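Local coordinates for protein N6 adenine specific DNA methylase (Encephalitozoon cuniculi, PDB 3Q87) that probably transfers methyl groups from S-adenosylmethionine to the translation termination factor eRF1, as the catalytic Mtq2 subunit working with its activator Trm112, at residues 8-19 / 147-158. Numbering follows the deposited sequence.
Sequences EDTYTLMDALER and KVRKILGETVYI. With SAM (S-adenosylmethionine), chain D.
Asp15 OD2 is gripped by both terminal nitrogens of Arg149. Arg149 NH1 and NH2 each donate to Asp15 OD2 at 3.1 Å, an end-on salt bridge that converges on one oxygen. The NH2 bond uses the anti lone pair of OD2. The oxygen sits in the guanidinium plane, but the carboxylate is turned 59° against that plane. Arg149 leaves the strand with CG anti to its backbone N (chi1 -173°) and bends at chi3, which lays its end along the helix. There its guanidinium passes over Thr12, whose CA lies over one face, and Arg149 NH1 lies 3.7 Å from Thr12 CB. Lys147 and Arg19 also bring positive charge near Arg149, though the Arg19-Lys147 contact is too tight in the model to be relied on. Asp15 probably eases the charge on Arg149.

Thr12 OG1 turns back to its own helix and donates to Asp9 O at 3.2 Å. The same hydroxyl oxygen rests against Val156 CG1. Deeper in, Ile158 CG2 approaches Leu13 CD1 at 4.2 Å and also Ala16 CB. At the hairpin turn, Ile151 CB lies 3.2 Å from Glu8 OE1, which also takes a weak hydrogen bond from Leu152 N.

Asp9 CB touches Val156 CG2, while its carboxylate leads away to Tyr4 and Tyr88. Thr10, on another side of the helix, belongs to the S-adenosylmethionine pocket. The axes of helix segment 8-19 and strand 155-158 come within 9.0 Å, and their N-to-C directions are 32° apart. This is a helix packed on the C-terminal antiparallel hairpin of the mixed seven-stranded sheet, order 3-2-1-4-5-7-6, of the Rossmann-like class I methyltransferase fold.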
loop_
_atom_site.group_PDB
_atom_site.type_symbol
_atom_site.label_atom_id
_atom_site.label_comp_id
_atom_site.label_asym_id
_atom_site.label_seq_id
_atom_site.Cartn_x
_atom_site.Cartn_y
_atom_site.Cartn_z
ATOM N N GLU B 8 -17.459 -12.832 -7.235
ATOM C CA GLU B 8 -18.574 -12.278 -6.469
ATOM C C GLU B 8 -18.089 -11.767 -5.115
ATOM O O GLU B 8 -18.599 -10.774 -4.602
ATOM C CB GLU B 8 -19.694 -13.313 -6.289
ATOM C CG GLU B 8 -20.504 -13.558 -7.563
ATOM C CD GLU B 8 -21.600 -14.611 -7.392
ATOM O OE1 GLU B 8 -22.261 -14.641 -6.331
ATOM O OE2 GLU B 8 -21.812 -15.400 -8.335
ATOM N N ASP B 9 -17.094 -12.442 -4.545
ATOM C CA ASP B 9 -16.507 -11.977 -3.302
ATOM C C ASP B 9 -15.930 -10.570 -3.461
ATOM O O ASP B 9 -16.242 -9.684 -2.674
ATOM C CB ASP B 9 -15.471 -12.966 -2.739
ATOM C CG ASP B 9 -14.335 -13.293 -3.716
ATOM O OD1 ASP B 9 -14.484 -13.160 -4.946
ATOM O OD2 ASP B 9 -13.269 -13.718 -3.227
ATOM N N THR B 10 -15.110 -10.355 -4.488
ATOM C CA THR B 10 -14.534 -9.027 -4.681
ATOM C C THR B 10 -15.645 -7.987 -4.874
ATOM O O THR B 10 -15.598 -6.917 -4.299
ATOM C CB THR B 10 -13.499 -8.950 -5.844
ATOM O OG1 THR B 10 -14.010 -8.145 -6.910
ATOM C CG2 THR B 10 -13.131 -10.311 -6.370
ATOM N N TYR B 11 -16.662 -8.314 -5.660
ATOM C CA TYR B 11 -17.723 -7.338 -5.902
ATOM C C TYR B 11 -18.571 -6.983 -4.670
ATOM O O TYR B 11 -19.110 -5.886 -4.589
ATOM C CB TYR B 11 -18.588 -7.759 -7.094
ATOM C CG TYR B 11 -17.799 -7.731 -8.379
ATOM C CD1 TYR B 11 -17.189 -6.558 -8.807
ATOM C CD2 TYR B 11 -17.640 -8.870 -9.151
ATOM C CE1 TYR B 11 -16.456 -6.514 -9.983
ATOM C CE2 TYR B 11 -16.898 -8.839 -10.322
ATOM C CZ TYR B 11 -16.316 -7.657 -10.733
ATOM O OH TYR B 11 -15.582 -7.608 -11.900
ATOM N N THR B 12 -18.685 -7.888 -3.709
ATOM C CA THR B 12 -19.371 -7.521 -2.474
ATOM C C THR B 12 -18.513 -6.552 -1.633
ATOM O O THR B 12 -19.038 -5.640 -1.002
ATOM C CB THR B 12 -19.801 -8.747 -1.622
ATOM O OG1 THR B 12 -18.734 -9.136 -0.757
ATOM C CG2 THR B 12 -20.178 -9.919 -2.503
ATOM N N LEU B 13 -17.196 -6.745 -1.629
ATOM C CA LEU B 13 -16.310 -5.779 -0.982
ATOM C C LEU B 13 -16.440 -4.428 -1.689
ATOM O O LEU B 13 -16.653 -3.398 -1.051
ATOM C CB LEU B 13 -14.852 -6.283 -0.953
ATOM C CG LEU B 13 -13.773 -5.390 -0.311
ATOM C CD1 LEU B 13 -14.208 -4.875 1.047
ATOM C CD2 LEU B 13 -12.401 -6.109 -0.202
ATOM N N MET B 14 -16.361 -4.440 -3.014
ATOM C CA MET B 14 -16.476 -3.207 -3.778
ATOM C C MET B 14 -17.806 -2.492 -3.529
ATOM O O MET B 14 -17.837 -1.267 -3.391
ATOM C CB MET B 14 -16.290 -3.481 -5.269
ATOM C CG MET B 14 -14.878 -3.941 -5.603
ATOM S SD MET B 14 -14.589 -4.278 -7.362
ATOM C CE MET B 14 -14.614 -2.623 -8.070
ATOM N N ASP B 15 -18.897 -3.253 -3.477
ATOM C CA ASP B 15 -20.210 -2.667 -3.229
ATOM C C ASP B 15 -20.246 -1.982 -1.866
ATOM O O ASP B 15 -20.736 -0.860 -1.747
ATOM C CB ASP B 15 -21.328 -3.716 -3.320
ATOM C CG ASP B 15 -21.692 -4.075 -4.760
ATOM O OD1 ASP B 15 -21.205 -3.411 -5.707
ATOM O OD2 ASP B 15 -22.472 -5.034 -4.943
ATOM N N ALA B 16 -19.708 -2.641 -0.842
ATOM C CA ALA B 16 -19.681 -2.029 0.483
ATOM C C ALA B 16 -18.816 -0.759 0.543
ATOM O O ALA B 16 -19.193 0.225 1.191
ATOM C CB ALA B 16 -19.263 -3.030 1.540
ATOM N N LEU B 17 -17.665 -0.785 -0.129
ATOM C CA LEU B 17 -16.772 0.374 -0.185
ATOM C C LEU B 17 -17.478 1.533 -0.864
ATOM O O LEU B 17 -17.331 2.695 -0.476
ATOM C CB LEU B 17 -15.487 0.041 -0.953
ATOM C CG LEU B 17 -14.525 -0.939 -0.261
ATOM C CD1 LEU B 17 -13.442 -1.388 -1.214
ATOM C CD2 LEU B 17 -13.912 -0.312 0.986
ATOM N N GLU B 18 -18.250 1.206 -1.886
ATOM C CA GLU B 18 -18.951 2.229 -2.635
ATOM C C GLU B 18 -19.938 2.984 -1.746
ATOM O O GLU B 18 -20.048 4.209 -1.830
ATOM C CB GLU B 18 -19.666 1.607 -3.839
ATOM C CG GLU B 18 -20.193 2.630 -4.817
ATOM C CD GLU B 18 -19.101 3.533 -5.349
ATOM O OE1 GLU B 18 -17.926 3.095 -5.402
ATOM O OE2 GLU B 18 -19.419 4.686 -5.719
ATOM N N ARG B 19 -20.640 2.257 -0.884
ATOM C CA ARG B 19 -21.674 2.858 -0.053
ATOM C C ARG B 19 -21.062 3.708 1.047
ATOM O O ARG B 19 -21.659 4.697 1.474
ATOM C CB ARG B 19 -22.594 1.787 0.544
ATOM C CG ARG B 19 -23.220 0.889 -0.511
ATOM C CD ARG B 19 -24.289 -0.026 0.067
ATOM N NE ARG B 19 -24.155 -1.388 -0.445
ATOM C CZ ARG B 19 -23.721 -2.420 0.279
ATOM N NH1 ARG B 19 -23.392 -2.256 1.558
ATOM N NH2 ARG B 19 -23.623 -3.624 -0.274
ATOM N N LYS B 147 -21.557 -5.842 5.810
ATOM C CA LYS B 147 -22.426 -6.509 4.857
ATOM C C LYS B 147 -22.262 -8.012 4.892
ATOM O O LYS B 147 -21.161 -8.522 5.064
ATOM C CB LYS B 147 -22.175 -5.997 3.434
ATOM C CG LYS B 147 -22.850 -6.852 2.376
ATOM C CD LYS B 147 -23.431 -6.007 1.263
ATOM C CE LYS B 147 -24.660 -6.691 0.652
ATOM N NZ LYS B 147 -25.510 -5.763 -0.155
ATOM N N VAL B 148 -23.381 -8.713 4.755
ATOM C CA VAL B 148 -23.376 -10.158 4.628
ATOM C C VAL B 148 -24.036 -10.497 3.303
ATOM O O VAL B 148 -25.011 -9.862 2.916
ATOM C CB VAL B 148 -24.150 -10.834 5.765
ATOM C CG1 VAL B 148 -23.946 -12.338 5.706
ATOM C CG2 VAL B 148 -23.689 -10.291 7.100
ATOM N N ARG B 149 -23.492 -11.477 2.596
ATOM C CA ARG B 149 -24.011 -11.815 1.281
ATOM C C ARG B 149 -23.643 -13.245 0.927
ATOM O O ARG B 149 -22.477 -13.640 1.002
ATOM C CB ARG B 149 -23.484 -10.835 0.229
ATOM C CG ARG B 149 -24.108 -10.995 -1.148
ATOM C CD ARG B 149 -23.456 -10.083 -2.164
ATOM N NE ARG B 149 -23.826 -8.680 -1.972
ATOM C CZ ARG B 149 -23.422 -7.678 -2.753
ATOM N NH1 ARG B 149 -22.621 -7.909 -3.784
ATOM N NH2 ARG B 149 -23.817 -6.436 -2.502
ATOM N N LYS B 150 -24.653 -14.032 0.573
ATOM C CA LYS B 150 -24.427 -15.387 0.089
ATOM C C LYS B 150 -24.057 -15.294 -1.381
ATOM O O LYS B 150 -24.722 -14.598 -2.145
ATOM C CB LYS B 150 -25.692 -16.245 0.252
ATOM C CG LYS B 150 -25.568 -17.667 -0.310
ATOM C CD LYS B 150 -24.982 -18.624 0.718
ATOM C CE LYS B 150 -24.249 -19.795 0.063
ATOM N NZ LYS B 150 -23.452 -20.576 1.065
ATOM N N ILE B 151 -22.990 -15.982 -1.769
ATOM C CA ILE B 151 -22.569 -16.019 -3.165
ATOM C C ILE B 151 -22.420 -17.485 -3.539
ATOM O O ILE B 151 -22.654 -18.357 -2.702
ATOM C CB ILE B 151 -21.227 -15.271 -3.377
ATOM C CG1 ILE B 151 -20.071 -16.066 -2.769
ATOM C CG2 ILE B 151 -21.278 -13.882 -2.756
ATOM C CD1 ILE B 151 -18.716 -15.403 -2.925
ATOM N N LEU B 152 -22.043 -17.759 -4.788
ATOM C CA LEU B 152 -21.776 -19.132 -5.230
ATOM C C LEU B 152 -20.682 -19.789 -4.401
ATOM O O LEU B 152 -19.503 -19.467 -4.557
ATOM C CB LEU B 152 -21.342 -19.148 -6.694
ATOM C CG LEU B 152 -22.436 -18.859 -7.707
ATOM C CD1 LEU B 152 -21.815 -18.636 -9.063
ATOM C CD2 LEU B 152 -23.443 -20.007 -7.735
ATOM N N GLY B 153 -21.057 -20.712 -3.526
ATOM C CA GLY B 153 -20.056 -21.430 -2.761
ATOM C C GLY B 153 -20.097 -21.178 -1.272
ATOM O O GLY B 153 -20.027 -22.118 -0.492
ATOM N N GLU B 154 -20.199 -19.917 -0.860
ATOM C CA GLU B 154 -20.260 -19.613 0.572
ATOM C C GLU B 154 -20.906 -18.271 0.870
ATOM O O GLU B 154 -21.513 -17.647 0.002
ATOM C CB GLU B 154 -18.866 -19.696 1.218
ATOM C CG GLU B 154 -18.890 -19.813 2.754
ATOM C CD GLU B 154 -17.780 -20.701 3.296
ATOM O OE1 GLU B 154 -17.181 -21.461 2.503
ATOM O OE2 GLU B 154 -17.510 -20.651 4.513
ATOM N N THR B 155 -20.793 -17.839 2.117
ATOM C CA THR B 155 -21.349 -16.558 2.515
ATOM C C THR B 155 -20.214 -15.617 2.895
ATOM O O THR B 155 -19.312 -15.977 3.644
ATOM C CB THR B 155 -22.329 -16.701 3.689
ATOM O OG1 THR B 155 -21.608 -17.091 4.863
ATOM C CG2 THR B 155 -23.376 -17.762 3.382
ATOM N N VAL B 156 -20.276 -14.405 2.374
ATOM C CA VAL B 156 -19.206 -13.445 2.553
ATOM C C VAL B 156 -19.555 -12.431 3.637
ATOM O O VAL B 156 -20.674 -11.916 3.670
ATOM C CB VAL B 156 -18.954 -12.701 1.232
ATOM C CG1 VAL B 156 -18.182 -11.427 1.479
ATOM C CG2 VAL B 156 -18.227 -13.597 0.270
ATOM N N TYR B 157 -18.593 -12.143 4.512
ATOM C CA TYR B 157 -18.739 -11.100 5.523
ATOM C C TYR B 157 -17.721 -9.980 5.329
ATOM O O TYR B 157 -16.516 -10.219 5.264
ATOM C CB TYR B 157 -18.577 -11.686 6.924
ATOM C CG TYR B 157 -19.545 -12.811 7.234
ATOM C CD1 TYR B 157 -20.628 -12.608 8.084
ATOM C CD2 TYR B 157 -19.378 -14.069 6.676
ATOM C CE1 TYR B 157 -21.519 -13.630 8.371
ATOM C CE2 TYR B 157 -20.263 -15.103 6.958
ATOM C CZ TYR B 157 -21.331 -14.877 7.806
ATOM O OH TYR B 157 -22.210 -15.895 8.088
ATOM N N ILE B 158 -18.211 -8.755 5.239
ATOM C CA ILE B 158 -17.327 -7.607 5.150
ATOM C C ILE B 158 -17.215 -6.911 6.498
ATOM O O ILE B 158 -18.175 -6.337 7.017
ATOM C CB ILE B 158 -17.791 -6.630 4.081
ATOM C CG1 ILE B 158 -17.711 -7.315 2.711
ATOM C CG2 ILE B 158 -16.954 -5.345 4.138
ATOM C CD1 ILE B 158 -18.425 -6.560 1.639
HETATM N N SAM D . -8.116 -7.853 -4.342
HETATM C CA SAM D . -8.392 -8.971 -5.253
HETATM C C SAM D . -9.912 -9.151 -5.380
HETATM O O SAM D . -10.422 -9.709 -6.352
HETATM O OXT SAM D . -10.673 -8.737 -4.508
HETATM C CB SAM D . -7.658 -10.294 -4.897
HETATM C CG SAM D . -8.032 -11.120 -3.641
HETATM S SD SAM D . -7.273 -12.793 -3.447
HETATM C CE SAM D . -8.552 -13.710 -2.562
HETATM C "C5'" SAM D . -6.059 -12.557 -2.124
HETATM C "C4'" SAM D . -4.857 -11.812 -2.681
HETATM O "O4'" SAM D . -3.877 -11.666 -1.666
HETATM C "C3'" SAM D . -4.196 -12.537 -3.844
HETATM O "O3'" SAM D . -3.985 -11.607 -4.883
HETATM C "C2'" SAM D . -2.864 -13.007 -3.294
HETATM O "O2'" SAM D . -1.821 -13.013 -4.241
HETATM C "C1'" SAM D . -2.613 -11.974 -2.220
HETATM N N9 SAM D . -1.790 -12.460 -1.122
HETATM C C8 SAM D . -1.676 -13.735 -0.616
HETATM N N7 SAM D . -0.800 -13.688 0.413
HETATM C C5 SAM D . -0.376 -12.397 0.560
HETATM C C6 SAM D . 0.492 -11.772 1.437
HETATM N N6 SAM D . 1.101 -12.483 2.380
HETATM N N1 SAM D . 0.721 -10.410 1.332
HETATM C C2 SAM D . 0.089 -9.651 0.360
HETATM N N3 SAM D . -0.779 -10.281 -0.510
HETATM C C4 SAM D . -0.996 -11.619 -0.407
#